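Local coordinates for protein dioxygenase (Pseudomonas brassicacearum, PDB 5V2D) that uses an iron centre and probably splits the central double bond of lignin-derived stilbenes with oxygen, as its lignostilbene dioxygenase relatives do, at residues V214-S219 and L225-F230; S143-N148 and G196-F201. One frame throughout, in Å; residues are numbered along the deposited sequence.

Contact 1. Residues V214-S219 and L225-F230; sequences VYFELS and LHEIWF
Strands 214-218 and 225-230 pair as an antiparallel beta hairpin, the outer half of one blade of a seven-bladed beta-propeller; 225-230 belongs to the blade's outermost strand. Tyr-215 and Ile-228 form a hydrogen-bonded pair, Tyr-215 N giving its hydrogen to Ile-228 O at 2.9 Å and Ile-228 N answering to Tyr-215 O. Near the turn the pairing slips into a classic beta bulge: Leu-225 and His-226 both face Glu-217, whose O takes a 2.7 Å bond from Leu-225 N and a weak one from His-226 N. The two faces differ in chemistry. On the face of Val-214, Phe-216, Glu-227 and Trp-229, the valine CG1 stands over the five-membered ring of Trp-229, 3.4 Å from its centroid, a CH-pi contact. The same methyl also lies over one face of the Phe-216 ring, toward its rim, so a small branched residue packs between two aromatics. CG2 of Val-214 lies over the six-membered half of the indole, 3.5 Å from Trp-229 CE3. Glu-227 sets CG between its backbone N and carbonyl carbon (chi1 62°), which brings the carboxylate to the edge of the indole. There Trp-229 NE1 donates to Glu-227 OE2 at 2.8 Å, almost straight at 170°, which fixes the rotation of a partly exposed ring. On the face of Tyr-215, Glu-217, His-226 and Ile-228, all but His-226 are buried, and Ile-228 CD1 meets Tyr-215 CD2 obliquely. A buried glutamate needs partners: Arg-284 and Asn-197 both reach Glu-217 OE1, the first as a salt bridge. Its other oxygen, OE2, accepts a 2.7 Å hydrogen bond from Tyr-215 OH, which stands above the carboxylate plane.

Contact 2. Residues S143-N148 and G196-F201; sequences SVIPHN and GNLLAF
A water joins His-147 to Gly-196, lying 2.9 Å from His-147 ND1 and donating a hydrogen to Gly-196 O at 3.0 Å. This bridge spans two neighbouring blades of the beta-propeller: 143-147 is an edge strand of one four-stranded sheet, and 198-201 belongs to the next. No direct hydrogen bond links the segments, so side chains and water do the joining. Leu-198 is the central apolar piece. With its CG turned opposite the backbone N (chi1 -175°), it extends toward the other blade and spreads its two methyls over different partners. CD2 sits over one face of the His-147 imidazole, 3.8 Å from the ring centroid, a CH-pi contact in which the side chains cross at about a right angle. Asn-148 CB covers the opposite face, while the water lies in the ring plane at its edge. Histidine suits this buried place because it offers flat faces to carbon and a nitrogen to the water at once. Replacing His-147 with an alanine is likely to leave the water without its ring partner and a gap beside Leu-198 CD2. The N-terminal end of strand 143-147 lies beside the iron site, where Ser-143 touches the iron ligand His-495 and its OG bonds to Ala-187 O, just before another ligand, His-188. The side chain of Ile-145 is about 12 Å from the bound iron. It supplies a slender apolar branch that runs antiparallel alongside the Leu-198 side chain, with Ile-145 CD1 4.1 Å from Leu-198 CD1.

How the contacts relate
Contact 1 lies within one blade and contact 2 between that blade and its neighbour, so together they trace a path from the propeller's outer rim inward. The two share a sheet: strands 198-203 and 212-218 are adjacent, joined by probable hydrogen bonds from Leu-198 N to Leu-218 O and from Ala-200 N to Phe-216 O. Contact 1 is larger, partly solvent-exposed and built on regular backbone pairing, with charged and aromatic side chains on its two faces. Contact 2 is small, its touching side chains all buried, and depends on leucine, isoleucine, histidine and one water. A side-chain bond, from Asn-197 to Glu-217, also crosses between the two contacts.

Contact 1. Residues V214-S219 and L225-F230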
loop_
_atom_site.group_PDB
_atom_site.type_symbol
_atom_site.label_atom_id
_atom_site.label_comp_id
_atom_site.label_asym_id
_atom_site.label_seq_id
_atom_site.Cartn_x
_atom_site.Cartn_y
_atom_site.Cartn_z
ATOM N N VAL A 214 12.406 -5.841 13.373
ATOM C CA VAL A 214 11.655 -6.457 14.468
ATOM C C VAL A 214 10.363 -7.020 13.957
ATOM O O VAL A 214 9.657 -6.276 13.227
ATOM C CB VAL A 214 11.162 -5.436 15.534
ATOM C CG1 VAL A 214 10.831 -6.105 16.846
ATOM C CG2 VAL A 214 11.984 -4.229 15.619
ATOM N N TYR A 215 10.010 -8.244 14.364
ATOM C CA TYR A 215 8.647 -8.786 14.176
ATOM C C TYR A 215 7.818 -8.556 15.445
ATOM O O TYR A 215 8.344 -8.715 16.548
ATOM C CB TYR A 215 8.707 -10.293 13.859
ATOM C CG TYR A 215 7.361 -10.922 13.809
ATOM C CD1 TYR A 215 6.464 -10.532 12.858
ATOM C CD2 TYR A 215 6.960 -11.863 14.733
ATOM C CE1 TYR A 215 5.203 -11.055 12.801
ATOM C CE2 TYR A 215 5.720 -12.431 14.675
ATOM C CZ TYR A 215 4.831 -12.022 13.712
ATOM O OH TYR A 215 3.553 -12.514 13.663
ATOM N N PHE A 216 6.566 -8.160 15.299
ATOM C CA PHE A 216 5.609 -7.996 16.360
ATOM C C PHE A 216 4.338 -8.796 16.115
ATOM O O PHE A 216 3.800 -8.765 15.002
ATOM C CB PHE A 216 5.113 -6.544 16.463
ATOM C CG PHE A 216 6.159 -5.563 16.736
ATOM C CD1 PHE A 216 6.481 -4.561 15.795
ATOM C CD2 PHE A 216 6.795 -5.574 17.963
ATOM C CE1 PHE A 216 7.422 -3.588 16.103
ATOM C CE2 PHE A 216 7.781 -4.592 18.265
ATOM C CZ PHE A 216 8.088 -3.612 17.303
ATOM N N GLU A 217 3.803 -9.414 17.196
ATOM C CA GLU A 217 2.536 -10.068 17.130
ATOM C C GLU A 217 1.664 -9.595 18.268
ATOM O O GLU A 217 2.033 -9.767 19.450
ATOM C CB GLU A 217 2.718 -11.573 17.122
ATOM C CG GLU A 217 1.369 -12.292 16.932
ATOM C CD GLU A 217 1.480 -13.669 16.244
ATOM O OE1 GLU A 217 0.403 -14.293 16.282
ATOM O OE2 GLU A 217 2.533 -14.084 15.642
ATOM N N LEU A 218 0.499 -9.011 17.924
ATOM C CA LEU A 218 -0.449 -8.456 18.851
ATOM C C LEU A 218 -1.799 -9.152 18.844
ATOM O O LEU A 218 -2.290 -9.589 17.790
ATOM C CB LEU A 218 -0.647 -6.950 18.674
ATOM C CG LEU A 218 0.643 -6.091 18.807
ATOM C CD1 LEU A 218 1.013 -5.445 17.498
ATOM C CD2 LEU A 218 0.544 -5.061 19.889
ATOM N N SER A 219 -2.396 -9.281 20.038
ATOM C CA SER A 219 -3.673 -9.873 20.185
ATOM C C SER A 219 -4.702 -8.929 19.689
ATOM O O SER A 219 -4.443 -7.717 19.527
ATOM C CB SER A 219 -3.920 -10.227 21.702
ATOM O OG SER A 219 -4.350 -9.073 22.393
ATOM N N LEU A 225 2.112 -10.008 22.169
ATOM C CA LEU A 225 2.326 -11.409 22.500
ATOM C C LEU A 225 3.721 -11.884 22.271
ATOM O O LEU A 225 4.168 -12.805 22.962
ATOM C CB LEU A 225 1.392 -12.286 21.712
ATOM C CG LEU A 225 -0.110 -11.971 21.859
ATOM C CD1 LEU A 225 -0.941 -12.727 20.844
ATOM C CD2 LEU A 225 -0.593 -12.330 23.262
ATOM N N HIS A 226 4.460 -11.287 21.328
ATOM C CA HIS A 226 5.767 -11.774 20.990
ATOM C C HIS A 226 6.449 -10.678 20.146
ATOM O O HIS A 226 5.795 -9.985 19.360
ATOM C CB HIS A 226 5.670 -13.079 20.161
ATOM C CG HIS A 226 6.992 -13.790 20.022
ATOM N ND1 HIS A 226 7.850 -14.052 21.079
ATOM C CD2 HIS A 226 7.623 -14.216 18.917
ATOM C CE1 HIS A 226 8.952 -14.611 20.624
ATOM N NE2 HIS A 226 8.804 -14.798 19.321
ATOM N N GLU A 227 7.738 -10.553 20.287
ATOM C CA GLU A 227 8.546 -9.709 19.461
ATOM C C GLU A 227 9.868 -10.389 19.183
ATOM O O GLU A 227 10.313 -11.236 19.961
ATOM C CB GLU A 227 8.731 -8.355 20.103
ATOM C CG GLU A 227 9.457 -8.335 21.444
ATOM C CD GLU A 227 9.462 -6.935 22.047
ATOM O OE1 GLU A 227 9.301 -6.887 23.245
ATOM O OE2 GLU A 227 9.556 -5.910 21.338
ATOM N N ILE A 228 10.455 -10.152 18.020
ATOM C CA ILE A 228 11.729 -10.739 17.650
ATOM C C ILE A 228 12.550 -9.628 17.051
ATOM O O ILE A 228 12.239 -9.145 15.925
ATOM C CB ILE A 228 11.584 -11.865 16.594
ATOM C CG1 ILE A 228 10.509 -12.882 16.950
ATOM C CG2 ILE A 228 12.942 -12.533 16.327
ATOM C CD1 ILE A 228 10.312 -13.935 15.875
ATOM N N TRP A 229 13.575 -9.194 17.785
ATOM C CA TRP A 229 14.504 -8.161 17.304
ATOM C C TRP A 229 15.714 -8.841 16.706
ATOM O O TRP A 229 16.253 -9.746 17.314
ATOM C CB TRP A 229 14.993 -7.293 18.465
ATOM C CG TRP A 229 13.899 -6.421 19.019
ATOM C CD1 TRP A 229 12.870 -6.817 19.820
ATOM C CD2 TRP A 229 13.736 -5.002 18.815
ATOM N NE1 TRP A 229 12.070 -5.757 20.115
ATOM C CE2 TRP A 229 12.601 -4.611 19.558
ATOM C CE3 TRP A 229 14.460 -4.040 18.119
ATOM C CZ2 TRP A 229 12.122 -3.305 19.575
ATOM C CZ3 TRP A 229 14.010 -2.731 18.159
ATOM C CH2 TRP A 229 12.842 -2.366 18.882
ATOM N N PHE A 230 16.153 -8.410 15.534
ATOM C CA PHE A 230 17.382 -8.928 14.959
ATOM C C PHE A 230 17.959 -7.877 14.040
ATOM O O PHE A 230 17.450 -6.746 14.029
ATOM C CB PHE A 230 17.114 -10.255 14.251
ATOM C CG PHE A 230 16.134 -10.204 13.078
ATOM C CD1 PHE A 230 16.603 -10.307 11.782
ATOM C CD2 PHE A 230 14.756 -10.158 13.303
ATOM C CE1 PHE A 230 15.722 -10.343 10.685
ATOM C CE2 PHE A 230 13.864 -10.122 12.237
ATOM C CZ PHE A 230 14.359 -10.236 10.910
#

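Contact 2. Residues S143-N148 and G196-F201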
loop_
_atom_site.group_PDB
_atom_site.type_symbol
_atom_site.label_atom_id
_atom_site.label_comp_id
_atom_site.label_asym_id
_atom_site.label_seq_id
_atom_site.Cartn_x
_atom_site.Cartn_y
_atom_site.Cartn_z
ATOM N N SER A 143 -1.522 2.898 4.482
ATOM C CA SER A 143 -2.553 1.887 4.659
ATOM C C SER A 143 -3.454 2.211 5.794
ATOM O O SER A 143 -3.168 3.036 6.643
ATOM C CB SER A 143 -1.939 0.506 5.021
ATOM O OG SER A 143 -1.091 0.032 3.988
ATOM N N VAL A 144 -4.570 1.478 5.848
ATOM C CA VAL A 144 -5.498 1.539 6.956
ATOM C C VAL A 144 -5.872 0.137 7.351
ATOM O O VAL A 144 -5.969 -0.747 6.498
ATOM C CB VAL A 144 -6.743 2.403 6.628
ATOM C CG1 VAL A 144 -6.432 3.881 6.663
ATOM C CG2 VAL A 144 -7.328 2.053 5.256
ATOM N N ILE A 145 -6.060 -0.105 8.646
ATOM C CA ILE A 145 -6.526 -1.412 9.118
ATOM C C ILE A 145 -7.266 -1.250 10.424
ATOM O O ILE A 145 -6.867 -0.435 11.242
ATOM C CB ILE A 145 -5.344 -2.394 9.276
ATOM C CG1 ILE A 145 -5.825 -3.806 9.240
ATOM C CG2 ILE A 145 -4.534 -2.150 10.567
ATOM C CD1 ILE A 145 -4.719 -4.820 9.190
ATOM N N PRO A 146 -8.376 -1.987 10.624
ATOM C CA PRO A 146 -9.033 -1.953 11.946
ATOM C C PRO A 146 -8.246 -2.758 12.960
ATOM O O PRO A 146 -7.775 -3.830 12.665
ATOM C CB PRO A 146 -10.413 -2.674 11.715
ATOM C CG PRO A 146 -10.533 -2.795 10.268
ATOM C CD PRO A 146 -9.115 -2.858 9.717
ATOM N N HIS A 147 -8.122 -2.224 14.160
ATOM C CA HIS A 147 -7.424 -2.961 15.243
ATOM C C HIS A 147 -7.874 -2.394 16.595
ATOM O O HIS A 147 -7.861 -1.192 16.835
ATOM C CB HIS A 147 -5.899 -2.871 15.078
ATOM C CG HIS A 147 -5.146 -3.311 16.300
ATOM N ND1 HIS A 147 -5.045 -4.648 16.648
ATOM C CD2 HIS A 147 -4.529 -2.593 17.279
ATOM C CE1 HIS A 147 -4.335 -4.735 17.772
ATOM N NE2 HIS A 147 -4.015 -3.512 18.184
ATOM N N ASN A 148 -8.334 -3.308 17.473
ATOM C CA ASN A 148 -8.644 -2.985 18.877
ATOM C C ASN A 148 -9.518 -1.768 19.009
ATOM O O ASN A 148 -9.222 -0.827 19.784
ATOM C CB ASN A 148 -7.287 -2.772 19.602
ATOM C CG ASN A 148 -7.396 -2.754 21.107
ATOM O OD1 ASN A 148 -8.347 -3.275 21.659
ATOM N ND2 ASN A 148 -6.380 -2.145 21.777
ATOM N N GLY A 196 -7.354 -13.382 14.765
ATOM C CA GLY A 196 -7.514 -11.933 14.693
ATOM C C GLY A 196 -6.279 -11.158 15.187
ATOM O O GLY A 196 -6.376 -9.919 15.338
ATOM N N ASN A 197 -5.149 -11.846 15.447
ATOM C CA ASN A 197 -3.921 -11.159 15.843
ATOM C C ASN A 197 -3.455 -10.210 14.708
ATOM O O ASN A 197 -3.593 -10.518 13.509
ATOM C CB ASN A 197 -2.798 -12.114 16.141
ATOM C CG ASN A 197 -3.014 -12.932 17.445
ATOM O OD1 ASN A 197 -3.980 -12.723 18.155
ATOM N ND2 ASN A 197 -2.082 -13.791 17.753
ATOM N N LEU A 198 -2.794 -9.127 15.128
ATOM C CA LEU A 198 -2.147 -8.182 14.224
ATOM C C LEU A 198 -0.727 -8.583 14.124
ATOM O O LEU A 198 -0.018 -8.636 15.134
ATOM C CB LEU A 198 -2.290 -6.760 14.736
ATOM C CG LEU A 198 -1.773 -5.630 13.847
ATOM C CD1 LEU A 198 -2.646 -5.589 12.617
ATOM C CD2 LEU A 198 -1.913 -4.330 14.563
ATOM N N LEU A 199 -0.303 -8.913 12.914
ATOM C CA LEU A 199 1.046 -9.349 12.624
ATOM C C LEU A 199 1.738 -8.175 11.943
ATOM O O LEU A 199 1.237 -7.629 10.925
ATOM C CB LEU A 199 1.026 -10.524 11.712
ATOM C CG LEU A 199 -0.031 -11.628 12.088
ATOM C CD1 LEU A 199 0.144 -12.844 11.180
ATOM C CD2 LEU A 199 0.067 -12.119 13.504
ATOM N N ALA A 200 2.841 -7.691 12.510
ATOM C CA ALA A 200 3.441 -6.491 12.043
ATOM C C ALA A 200 4.973 -6.552 12.204
ATOM O O ALA A 200 5.505 -7.546 12.649
ATOM C CB ALA A 200 2.852 -5.313 12.821
ATOM N N PHE A 201 5.645 -5.491 11.783
ATOM C CA PHE A 201 7.100 -5.467 11.858
ATOM C C PHE A 201 7.573 -4.032 11.766
ATOM O O PHE A 201 6.768 -3.119 11.491
ATOM C CB PHE A 201 7.732 -6.353 10.797
ATOM C CG PHE A 201 7.641 -5.798 9.410
ATOM C CD1 PHE A 201 8.706 -4.987 8.874
ATOM C CD2 PHE A 201 6.544 -6.027 8.619
ATOM C CE1 PHE A 201 8.583 -4.428 7.625
ATOM C CE2 PHE A 201 6.450 -5.472 7.333
ATOM C CZ PHE A 201 7.458 -4.690 6.829
HETATM O O HOH W 1 -6.263 -6.941 15.438
#